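Side-chain contacts in periplasmic sugar-binding protein (Chloroflexus aurantiacus, PDB 4RXU), which binds D-glucose in the cleft between its two lobes and probably serves as the solute-binding component of an ABC-type sugar transporter: residues 34-39 with 80-85; 87-92 with 312-317; 113-118 with 308-313. One frame throughout, in Å; residues are numbered along the deposited sequence.

Contact 1. Residues 34-39 with 80-85; sequences GIVLPT and EALIAK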
loop_
_atom_site.group_PDB
_atom_site.type_symbol
_atom_site.label_atom_id
_atom_site.label_comp_id
_atom_site.label_asym_id
_atom_site.label_seq_id
_atom_site.Cartn_x
_atom_site.Cartn_y
_atom_site.Cartn_z
ATOM N N GLY A 34 -21.056 8.259 0.661
ATOM C CA GLY A 34 -20.896 6.943 0.072
ATOM C C GLY A 34 -19.426 6.603 0.055
ATOM O O GLY A 34 -18.574 7.491 -0.093
ATOM N N ILE A 35 -19.135 5.324 0.284
ATOM C CA ILE A 35 -17.773 4.811 0.309
ATOM C C ILE A 35 -17.599 3.811 -0.816
ATOM O O ILE A 35 -18.419 2.901 -0.950
ATOM C CB ILE A 35 -17.451 4.133 1.648
ATOM C CG1 ILE A 35 -17.473 5.166 2.783
ATOM C CG2 ILE A 35 -16.084 3.449 1.618
ATOM C CD1 ILE A 35 -17.518 4.536 4.174
ATOM N N VAL A 36 -16.554 3.994 -1.631
ATOM C CA VAL A 36 -16.258 3.051 -2.719
ATOM C C VAL A 36 -14.866 2.502 -2.553
ATOM O O VAL A 36 -13.904 3.266 -2.455
ATOM C CB VAL A 36 -16.446 3.685 -4.122
ATOM C CG1 VAL A 36 -16.132 2.699 -5.258
ATOM C CG2 VAL A 36 -17.870 4.194 -4.286
ATOM N N LEU A 37 -14.782 1.178 -2.462
ATOM C CA LEU A 37 -13.486 0.475 -2.295
ATOM C C LEU A 37 -13.244 -0.403 -3.519
ATOM O O LEU A 37 -14.188 -0.848 -4.152
ATOM C CB LEU A 37 -13.487 -0.352 -1.012
ATOM C CG LEU A 37 -13.563 0.494 0.279
ATOM C CD1 LEU A 37 -13.728 -0.454 1.460
ATOM C CD2 LEU A 37 -12.360 1.424 0.477
ATOM N N PRO A 38 -11.970 -0.689 -3.842
ATOM C CA PRO A 38 -11.706 -1.185 -5.190
ATOM C C PRO A 38 -11.995 -2.656 -5.418
ATOM O O PRO A 38 -12.461 -3.025 -6.501
ATOM C CB PRO A 38 -10.216 -0.878 -5.380
ATOM C CG PRO A 38 -9.665 -0.926 -3.975
ATOM C CD PRO A 38 -10.739 -0.223 -3.189
ATOM N N THR A 39 -11.730 -3.494 -4.419
ATOM C CA THR A 39 -11.876 -4.936 -4.586
ATOM C C THR A 39 -11.846 -5.630 -3.240
ATOM O O THR A 39 -11.171 -5.159 -2.325
ATOM C CB THR A 39 -10.765 -5.525 -5.508
ATOM O OG1 THR A 39 -10.946 -6.933 -5.660
ATOM C CG2 THR A 39 -9.376 -5.263 -4.962
ATOM N N GLU A 80 -21.978 6.619 -9.767
ATOM C CA GLU A 80 -23.222 7.142 -10.326
ATOM C C GLU A 80 -24.444 6.742 -9.481
ATOM O O GLU A 80 -25.370 7.549 -9.277
ATOM C CB GLU A 80 -23.365 6.736 -11.789
ATOM C CG GLU A 80 -22.270 7.355 -12.664
ATOM C CD GLU A 80 -22.158 6.772 -14.051
ATOM O OE1 GLU A 80 -22.422 5.570 -14.220
ATOM O OE2 GLU A 80 -21.775 7.532 -14.979
ATOM N N ALA A 81 -24.420 5.522 -8.944
ATOM C CA ALA A 81 -25.518 5.026 -8.098
ATOM C C ALA A 81 -25.597 5.847 -6.826
ATOM O O ALA A 81 -26.676 6.200 -6.373
ATOM C CB ALA A 81 -25.312 3.572 -7.750
ATOM N N LEU A 82 -24.435 6.174 -6.263
ATOM C CA LEU A 82 -24.404 6.927 -5.014
ATOM C C LEU A 82 -24.880 8.368 -5.237
ATOM O O LEU A 82 -25.609 8.931 -4.423
ATOM C CB LEU A 82 -22.997 6.910 -4.434
ATOM C CG LEU A 82 -22.601 5.544 -3.856
ATOM C CD1 LEU A 82 -21.104 5.520 -3.543
ATOM C CD2 LEU A 82 -23.432 5.143 -2.638
ATOM N N ILE A 83 -24.462 8.953 -6.355
ATOM C CA ILE A 83 -24.941 10.293 -6.745
ATOM C C ILE A 83 -26.456 10.289 -6.791
ATOM O O ILE A 83 -27.097 11.215 -6.282
ATOM C CB ILE A 83 -24.383 10.729 -8.103
ATOM C CG1 ILE A 83 -22.890 11.035 -7.969
ATOM C CG2 ILE A 83 -25.142 11.944 -8.635
ATOM C CD1 ILE A 83 -22.182 11.133 -9.306
ATOM N N ALA A 84 -27.020 9.238 -7.377
ATOM C CA ALA A 84 -28.460 9.156 -7.568
ATOM C C ALA A 84 -29.202 8.973 -6.253
ATOM O O ALA A 84 -30.361 9.373 -6.112
ATOM C CB ALA A 84 -28.810 8.054 -8.545
ATOM N N LYS A 85 -28.531 8.366 -5.291
ATOM C CA LYS A 85 -29.056 8.275 -3.935
ATOM C C LYS A 85 -28.916 9.539 -3.096
ATOM O O LYS A 85 -29.405 9.590 -1.970
ATOM C CB LYS A 85 -28.358 7.159 -3.210
ATOM C CG LYS A 85 -28.747 5.810 -3.742
ATOM C CD LYS A 85 -28.284 4.756 -2.771
ATOM C CE LYS A 85 -28.693 3.378 -3.243
ATOM N NZ LYS A 85 -27.661 2.871 -4.184
#
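L82 reaches from its helix onto the backbone of G34 and the side chain of V36. Methyl CD1 does most of the work. It lies 3.6 Å from V36 CG2 and 3.9 Å from G34 CA. The second methyl, CD2, is a little farther out, 4.1 Å from G34 CA. G34 has no side chain, and this lets the leucine tip lie directly against the strand. The side chains of V36 and L82 run alongside each other, pointing opposite ways. V36 has CG1 anti to its backbone N (chi1 180°), which leaves CG2 to meet the leucine. This apolar patch is buried and tight, and no hydrogen bond crosses it. The outward side is different. A84 and K85 are exposed, and E80 pairs with K76 in a salt bridge. K85 NZ makes a long, weak ion pair with E64. The axes of segments 34-37 and 80-84 come within 9.3 Å and run nearly antiparallel (174°). Helix 72-84 is the crossover between parallel strands 61-67 and 89-92. It passes over strand 29-37, which lies between them, and L82 also touches E64 and L66 on one neighbour and L90 on the other.

Contact 2. Residues 87-92 with 312-317; sequences IKVLII and VALLQD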
loop_
_atom_site.group_PDB
_atom_site.type_symbol
_atom_site.label_atom_id
_atom_site.label_comp_id
_atom_site.label_asym_id
_atom_site.label_seq_id
_atom_site.Cartn_x
_atom_site.Cartn_y
_atom_site.Cartn_z
ATOM N N ILE A 87 -25.921 11.361 -2.283
ATOM C CA ILE A 87 -24.713 11.659 -1.525
ATOM C C ILE A 87 -24.181 13.061 -1.800
ATOM O O ILE A 87 -24.277 13.585 -2.906
ATOM C CB ILE A 87 -23.584 10.616 -1.656
ATOM C CG1 ILE A 87 -22.911 10.622 -3.040
ATOM C CG2 ILE A 87 -24.068 9.239 -1.202
ATOM C CD1 ILE A 87 -21.555 9.934 -3.001
ATOM N N LYS A 88 -23.613 13.654 -0.759
ATOM C CA LYS A 88 -22.924 14.932 -0.841
ATOM C C LYS A 88 -21.419 14.801 -0.732
ATOM O O LYS A 88 -20.694 15.727 -1.101
ATOM C CB LYS A 88 -23.418 15.863 0.269
ATOM C CG LYS A 88 -24.901 16.222 0.185
ATOM C CD LYS A 88 -25.256 16.801 -1.170
ATOM C CE LYS A 88 -26.755 17.001 -1.325
ATOM N NZ LYS A 88 -27.193 16.547 -2.677
ATOM N N VAL A 89 -20.952 13.661 -0.221
ATOM C CA VAL A 89 -19.508 13.404 -0.076
ATOM C C VAL A 89 -19.248 11.975 -0.511
ATOM O O VAL A 89 -19.918 11.052 -0.063
ATOM C CB VAL A 89 -19.022 13.547 1.379
ATOM C CG1 VAL A 89 -17.520 13.299 1.472
ATOM C CG2 VAL A 89 -19.347 14.921 1.966
ATOM N N LEU A 90 -18.244 11.818 -1.365
ATOM C CA LEU A 90 -17.782 10.520 -1.845
ATOM C C LEU A 90 -16.417 10.245 -1.225
ATOM O O LEU A 90 -15.499 11.054 -1.389
ATOM C CB LEU A 90 -17.647 10.544 -3.370
ATOM C CG LEU A 90 -17.043 9.295 -4.021
ATOM C CD1 LEU A 90 -17.913 8.052 -3.863
ATOM C CD2 LEU A 90 -16.744 9.614 -5.474
ATOM N N ILE A 91 -16.287 9.118 -0.520
ATOM C CA ILE A 91 -14.973 8.613 -0.088
ATOM C C ILE A 91 -14.656 7.456 -1.031
ATOM O O ILE A 91 -15.400 6.467 -1.089
ATOM C CB ILE A 91 -15.031 8.118 1.363
ATOM C CG1 ILE A 91 -15.337 9.281 2.325
ATOM C CG2 ILE A 91 -13.737 7.410 1.741
ATOM C CD1 ILE A 91 -15.880 8.803 3.658
ATOM N N ILE A 92 -13.574 7.587 -1.793
ATOM C CA ILE A 92 -13.292 6.632 -2.870
ATOM C C ILE A 92 -11.817 6.238 -2.950
ATOM O O ILE A 92 -10.948 7.105 -3.075
ATOM C CB ILE A 92 -13.781 7.143 -4.256
ATOM C CG1 ILE A 92 -13.405 6.138 -5.356
ATOM C CG2 ILE A 92 -13.274 8.555 -4.573
ATOM C CD1 ILE A 92 -14.156 6.375 -6.651
ATOM N N VAL A 312 -17.858 14.386 7.572
ATOM C CA VAL A 312 -18.792 15.028 8.483
ATOM C C VAL A 312 -18.591 16.544 8.438
ATOM O O VAL A 312 -19.557 17.316 8.452
ATOM C CB VAL A 312 -18.662 14.439 9.912
ATOM C CG1 VAL A 312 -19.382 15.302 10.956
ATOM C CG2 VAL A 312 -19.193 13.010 9.907
ATOM N N ALA A 313 -17.337 16.988 8.381
ATOM C CA ALA A 313 -17.083 18.438 8.279
ATOM C C ALA A 313 -17.743 19.003 7.018
ATOM O O ALA A 313 -18.467 20.006 7.058
ATOM C CB ALA A 313 -15.581 18.744 8.303
ATOM N N LEU A 314 -17.532 18.338 5.894
ATOM C CA LEU A 314 -18.152 18.784 4.639
ATOM C C LEU A 314 -19.674 18.774 4.657
ATOM O O LEU A 314 -20.305 19.643 4.080
ATOM C CB LEU A 314 -17.615 17.948 3.487
ATOM C CG LEU A 314 -16.126 18.130 3.223
ATOM C CD1 LEU A 314 -15.576 16.993 2.393
ATOM C CD2 LEU A 314 -15.850 19.437 2.521
ATOM N N LEU A 315 -20.257 17.796 5.336
ATOM C CA LEU A 315 -21.704 17.724 5.455
ATOM C C LEU A 315 -22.266 18.905 6.228
ATOM O O LEU A 315 -23.399 19.332 6.001
ATOM C CB LEU A 315 -22.099 16.430 6.145
ATOM C CG LEU A 315 -21.945 15.160 5.302
ATOM C CD1 LEU A 315 -22.344 13.982 6.185
ATOM C CD2 LEU A 315 -22.776 15.197 4.019
ATOM N N GLN A 316 -21.441 19.403 7.146
ATOM C CA GLN A 316 -21.739 20.589 7.965
ATOM C C GLN A 316 -21.325 21.894 7.287
ATOM O O GLN A 316 -21.312 22.946 7.923
ATOM C CB GLN A 316 -21.014 20.487 9.308
ATOM C CG GLN A 316 -21.553 19.399 10.218
ATOM C CD GLN A 316 -20.657 19.092 11.408
ATOM O OE1 GLN A 316 -21.146 18.662 12.454
ATOM N NE2 GLN A 316 -19.352 19.314 11.267
ATOM N N ASP A 317 -20.980 21.832 6.003
ATOM C CA ASP A 317 -20.570 23.016 5.251
ATOM C C ASP A 317 -19.292 23.657 5.843
ATOM O O ASP A 317 -19.074 24.874 5.772
ATOM C CB ASP A 317 -21.732 24.017 5.175
ATOM C CG ASP A 317 -22.936 23.464 4.417
ATOM O OD1 ASP A 317 -22.769 23.073 3.235
ATOM O OD2 ASP A 317 -24.049 23.434 4.996
#
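This contact is part of the layer in which helices cover the sheet of a type I periplasmic binding protein fold; V89 of strand 89-92 meets L314 and L315 at the end of helix 300-315. V89 is the buried centre. Its CG2 meets two helix residues at once, L314 CB at 3.8 Å and L315 CD2 at 4.0 Å. V89 is set nearly perpendicular to L314, and it is the base of the leucine, CB, that it meets. CG1 is anti to the backbone N (chi1 -179°) and turns to I115 on the next strand, while CG2 is left for the helix. L314 also touches I115 and K113, and L315 reaches V33 of strand 29-37, so the two leucines spread over three strands. The contact opens to solvent at K88. K88 CB lies 3.9 Å from L315 CD2, but the rest of the chain bends at chi2 and leads the amine away from the helix. The helix stops just beyond the two leucines in a Schellman motif, with D317 as the C-prime residue at positive phi (62°). Its D317 N to L314 O bond is 3.0 Å, made by the backbone oxygen of the same leucine whose CB packs on V89.

Contact 3. Residues 113-118 with 308-313; sequences KVISYD and IKAAVA. With BGC (beta-D-glucopyranose), chain C.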
loop_
_atom_site.group_PDB
_atom_site.type_symbol
_atom_site.label_atom_id
_atom_site.label_comp_id
_atom_site.label_asym_id
_atom_site.label_seq_id
_atom_site.Cartn_x
_atom_site.Cartn_y
_atom_site.Cartn_z
ATOM N N LYS A 113 -18.558 16.345 -3.076
ATOM C CA LYS A 113 -17.168 16.480 -2.676
ATOM C C LYS A 113 -16.494 15.117 -2.817
ATOM O O LYS A 113 -17.079 14.071 -2.546
ATOM C CB LYS A 113 -17.025 16.989 -1.240
ATOM C CG LYS A 113 -17.685 18.317 -1.002
ATOM C CD LYS A 113 -16.897 19.435 -1.606
ATOM C CE LYS A 113 -17.551 20.754 -1.247
ATOM N NZ LYS A 113 -17.120 21.735 -2.250
ATOM N N VAL A 114 -15.246 15.159 -3.229
ATOM C CA VAL A 114 -14.479 13.958 -3.545
ATOM C C VAL A 114 -13.264 13.838 -2.615
ATOM O O VAL A 114 -12.315 14.649 -2.669
ATOM C CB VAL A 114 -13.994 13.958 -5.010
ATOM C CG1 VAL A 114 -13.159 12.711 -5.296
ATOM C CG2 VAL A 114 -15.182 13.980 -5.944
ATOM N N ILE A 115 -13.321 12.824 -1.750
ATOM C CA ILE A 115 -12.220 12.481 -0.866
ATOM C C ILE A 115 -11.607 11.196 -1.434
ATOM O O ILE A 115 -12.169 10.102 -1.332
ATOM C CB ILE A 115 -12.696 12.222 0.564
ATOM C CG1 ILE A 115 -13.435 13.448 1.122
ATOM C CG2 ILE A 115 -11.516 11.820 1.445
ATOM C CD1 ILE A 115 -13.972 13.276 2.532
ATOM N N SER A 116 -10.441 11.335 -2.048
ATOM C CA SER A 116 -9.705 10.174 -2.503
ATOM C C SER A 116 -9.138 9.503 -1.227
ATOM O O SER A 116 -8.666 10.189 -0.331
ATOM C CB SER A 116 -8.605 10.628 -3.458
ATOM O OG SER A 116 -8.096 9.591 -4.276
ATOM N N TYR A 117 -9.248 8.180 -1.159
ATOM C CA TYR A 117 -9.022 7.434 0.059
ATOM C C TYR A 117 -7.958 6.375 -0.183
ATOM O O TYR A 117 -8.122 5.505 -1.029
ATOM C CB TYR A 117 -10.314 6.764 0.495
ATOM C CG TYR A 117 -10.180 5.972 1.784
ATOM C CD1 TYR A 117 -10.147 6.590 3.013
ATOM C CD2 TYR A 117 -10.063 4.599 1.746
ATOM C CE1 TYR A 117 -9.994 5.858 4.177
ATOM C CE2 TYR A 117 -9.944 3.858 2.903
ATOM C CZ TYR A 117 -9.894 4.500 4.114
ATOM O OH TYR A 117 -9.747 3.745 5.248
ATOM N N ASP A 118 -6.871 6.501 0.572
ATOM C CA ASP A 118 -5.692 5.633 0.535
ATOM C C ASP A 118 -4.885 5.800 -0.743
ATOM O O ASP A 118 -3.687 6.033 -0.678
ATOM C CB ASP A 118 -5.994 4.156 0.758
ATOM C CG ASP A 118 -4.739 3.386 1.005
ATOM O OD1 ASP A 118 -4.288 3.391 2.174
ATOM O OD2 ASP A 118 -4.154 2.841 0.027
ATOM N N ILE A 308 -13.919 9.839 7.882
ATOM C CA ILE A 308 -15.243 10.110 8.442
ATOM C C ILE A 308 -15.275 11.570 8.914
ATOM O O ILE A 308 -16.224 12.308 8.643
ATOM C CB ILE A 308 -15.604 9.132 9.574
ATOM C CG1 ILE A 308 -15.777 7.715 9.016
ATOM C CG2 ILE A 308 -16.883 9.600 10.289
ATOM C CD1 ILE A 308 -15.811 6.629 10.080
ATOM N N LYS A 309 -14.256 11.978 9.651
ATOM C CA LYS A 309 -14.191 13.350 10.162
ATOM C C LYS A 309 -14.262 14.378 9.013
ATOM O O LYS A 309 -14.984 15.389 9.080
ATOM C CB LYS A 309 -12.939 13.545 11.027
ATOM C CG LYS A 309 -12.996 12.827 12.377
ATOM C CD LYS A 309 -11.825 13.172 13.298
ATOM C CE LYS A 309 -10.615 12.264 13.148
ATOM N NZ LYS A 309 -9.589 12.616 14.177
ATOM N N ALA A 310 -13.549 14.117 7.932
ATOM C CA ALA A 310 -13.540 15.053 6.807
ATOM C C ALA A 310 -14.907 15.095 6.168
ATOM O O ALA A 310 -15.407 16.174 5.858
ATOM C CB ALA A 310 -12.485 14.680 5.793
ATOM N N ALA A 311 -15.517 13.922 5.973
ATOM C CA ALA A 311 -16.869 13.861 5.430
ATOM C C ALA A 311 -17.894 14.608 6.268
ATOM O O ALA A 311 -18.679 15.402 5.741
ATOM C CB ALA A 311 -17.302 12.419 5.241
ATOM N N VAL A 312 -17.858 14.386 7.572
ATOM C CA VAL A 312 -18.792 15.028 8.483
ATOM C C VAL A 312 -18.591 16.544 8.438
ATOM O O VAL A 312 -19.557 17.316 8.452
ATOM C CB VAL A 312 -18.662 14.439 9.912
ATOM C CG1 VAL A 312 -19.382 15.302 10.956
ATOM C CG2 VAL A 312 -19.193 13.010 9.907
ATOM N N ALA A 313 -17.337 16.988 8.381
ATOM C CA ALA A 313 -17.083 18.438 8.279
ATOM C C ALA A 313 -17.743 19.003 7.018
ATOM O O ALA A 313 -18.467 20.006 7.058
ATOM C CB ALA A 313 -15.581 18.744 8.303
HETATM C C2 BGC C . -2.454 -0.015 -0.174
HETATM C C3 BGC C . -1.733 -1.150 0.524
HETATM C C4 BGC C . -2.217 -2.477 -0.043
HETATM C C5 BGC C . -2.119 -2.494 -1.569
HETATM C C6 BGC C . -2.737 -3.721 -2.201
HETATM C C1 BGC C . -2.090 -0.182 -1.640
HETATM O O1 BGC C . -2.473 0.912 -2.420
HETATM O O2 BGC C . -1.998 1.235 0.354
HETATM O O3 BGC C . -2.009 -1.056 1.919
HETATM O O4 BGC C . -1.344 -3.520 0.432
HETATM O O5 BGC C . -2.751 -1.354 -2.119
HETATM O O6 BGC C . -4.059 -3.964 -1.712
#
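I115 presses its CD1 methyl onto A310 and A311, in the sheet-and-helix core of the type I periplasmic binding fold. CG1 is anti to the carbonyl carbon (chi1 -58°) and the chain runs on extended (chi2 179°). This carries CD1 straight out from strand 113-117 to the helix surface. There it lies 3.8 Å from A310 CB and 3.8 Å from the backbone A311 N. A311 CB is a looser neighbour, 4.4 Å from I115 CD1. The small alanines let the methyl rest against the helix backbone itself. The side-chain packing of I115 is buried and apolar, and no hydrogen bond joins the two segments. I115 also touches V131 of strand 129-133.

The chain beyond the strand leads into the sugar site. Y117, the last strand residue, lies against L303 and V304 of the same helix, and its OH is hydrogen-bonded to D48. D118 follows the strand with positive phi. Its CG is anti to the backbone N (chi1 -168°), which directs the carboxylate toward both R44 and the glucose. OD1 forms a salt bridge with R44, which itself binds the glucose and would hold the carboxylate in position. The backbone oxygen of D118 is bonded to Y130 and N168, which is consistent with a well-held backbone at this loop residue. The other carboxylate oxygen, D118 OD2, accepts a hydrogen bond from glucose O2 at 2.7 Å.

How the contacts relate
All three contacts pack helices on one sheet of the same lobe. Contact 1 lies on one face, under helix 72-84. Contacts 2 and 3 lie on the other and use successive turns of helix 300-315, with centres 6 Å apart. Strand 89-92 is the middle strand of the three: it is probably hydrogen-bonded to strand 29-37 of contact 1 through V36 N and I91 O, and to strand 113-117 of contact 3 through L90 N and K113 O. Contacts 1 and 3 are buried. Contact 2 is partly open, where the helix ends. The helix packing is apolar in each, and polar chemistry appears in contact 3 where D118, just after its strand, meets the glucose.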